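Local structure of succinate dehydrogenase subunit A (7D6V) at residues 455-458 with 459-462. The protein is the FAD-binding flavoprotein subunit of a mycobacterial succinate dehydrogenase, where it probably oxidises succinate to fumarate and passes the electrons on toward quinone. Sequence-based numbering, arbitrary orientation.
Sequences KVSE and AAVE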
loop_
_atom_site.group_PDB
_atom_site.type_symbol
_atom_site.label_atom_id
_atom_site.label_comp_id
_atom_site.label_asym_id
_atom_site.label_seq_id
_atom_site.Cartn_x
_atom_site.Cartn_y
_atom_site.Cartn_z
ATOM N N LYS A 455 36.819 18.386 -2.655
ATOM C CA LYS A 455 36.953 18.240 -1.213
ATOM C C LYS A 455 35.974 19.152 -0.487
ATOM O O LYS A 455 35.830 20.327 -0.835
ATOM C CB LYS A 455 38.382 18.559 -0.775
ATOM C CG LYS A 455 39.407 17.574 -1.298
ATOM C CD LYS A 455 40.808 17.918 -0.833
ATOM C CE LYS A 455 41.804 16.867 -1.293
ATOM N NZ LYS A 455 41.957 16.861 -2.770
ATOM N N VAL A 456 35.303 18.604 0.528
ATOM C CA VAL A 456 34.413 19.407 1.356
ATOM C C VAL A 456 35.233 20.292 2.285
ATOM O O VAL A 456 36.229 19.856 2.878
ATOM C CB VAL A 456 33.446 18.513 2.150
ATOM C CG1 VAL A 456 32.528 17.764 1.213
ATOM C CG2 VAL A 456 34.207 17.537 3.025
ATOM N N SER A 457 34.829 21.552 2.397
ATOM C CA SER A 457 35.456 22.496 3.307
ATOM C C SER A 457 34.686 22.541 4.620
ATOM O O SER A 457 33.463 22.395 4.648
ATOM C CB SER A 457 35.520 23.894 2.692
ATOM O OG SER A 457 34.225 24.448 2.555
ATOM N N GLU A 458 35.422 22.743 5.714
ATOM C CA GLU A 458 34.794 22.733 7.031
ATOM C C GLU A 458 33.950 23.978 7.270
ATOM O O GLU A 458 32.979 23.927 8.034
ATOM C CB GLU A 458 35.863 22.589 8.115
ATOM C CG GLU A 458 36.819 21.406 7.927
ATOM C CD GLU A 458 36.136 20.103 7.515
ATOM O OE1 GLU A 458 34.972 19.863 7.910
ATOM O OE2 GLU A 458 36.771 19.310 6.786
ATOM N N ALA A 459 34.297 25.099 6.632
ATOM C CA ALA A 459 33.520 26.323 6.803
ATOM C C ALA A 459 32.097 26.155 6.281
ATOM O O ALA A 459 31.141 26.639 6.899
ATOM C CB ALA A 459 34.216 27.486 6.100
ATOM N N ALA A 460 31.937 25.482 5.141
ATOM C CA ALA A 460 30.602 25.240 4.606
ATOM C C ALA A 460 29.780 24.365 5.543
ATOM O O ALA A 460 28.578 24.594 5.730
ATOM C CB ALA A 460 30.700 24.601 3.222
ATOM N N VAL A 461 30.412 23.357 6.144
ATOM C CA VAL A 461 29.705 22.487 7.077
ATOM C C VAL A 461 29.296 23.260 8.324
ATOM O O VAL A 461 28.193 23.073 8.851
ATOM C CB VAL A 461 30.569 21.263 7.421
ATOM C CG1 VAL A 461 29.756 20.245 8.191
ATOM C CG2 VAL A 461 31.119 20.645 6.156
ATOM N N GLU A 462 30.173 24.137 8.817
ATOM C CA GLU A 462 29.817 24.968 9.962
ATOM C C GLU A 462 28.658 25.899 9.629
ATOM O O GLU A 462 27.753 26.094 10.449
ATOM C CB GLU A 462 31.029 25.767 10.433
ATOM C CG GLU A 462 32.165 24.911 10.957
ATOM C CD GLU A 462 33.511 25.595 10.835
ATOM O OE1 GLU A 462 34.541 24.934 11.084
ATOM O OE2 GLU A 462 33.540 26.795 10.489
#
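At the N-terminus of the surface helix 458-469, S457 occupies the N-cap position, and its side chain meets A460 three residues on. OG, turned between the backbone N and the carbonyl carbon (chi1 68°), rests 3.6 Å from A460 CB; A460 N is equally distant from OG, too far for a firm capping bond. V461 brings its CG2 methyl to 3.3 Å from S457 O. An i to i+4 hydrogen bond joins E462 N to E458 O at 2.9 Å. It is nearly straight at hydrogen (160°). E462 CG sits beside its own backbone N (chi1 -64°), 3.2 Å from E458 O, and the extended chain runs back past that oxygen. E462 OE1 thereby comes alongside E458 CB at 4.0 Å, while E458 bends at chi2 and carries its carboxylate off toward R6, its long, weak ion-pair partner. Inward, V456, A460 and V461 pack on three strands of a four-stranded mixed sheet, meeting I178, F188 and L199 among others. This surface contact thus places two acidic side chains in the opening turn, where the helix N-terminus would probably favour them; the 6.0 Å between E458 OE1 and E462 OE1 probably limits their mutual repulsion.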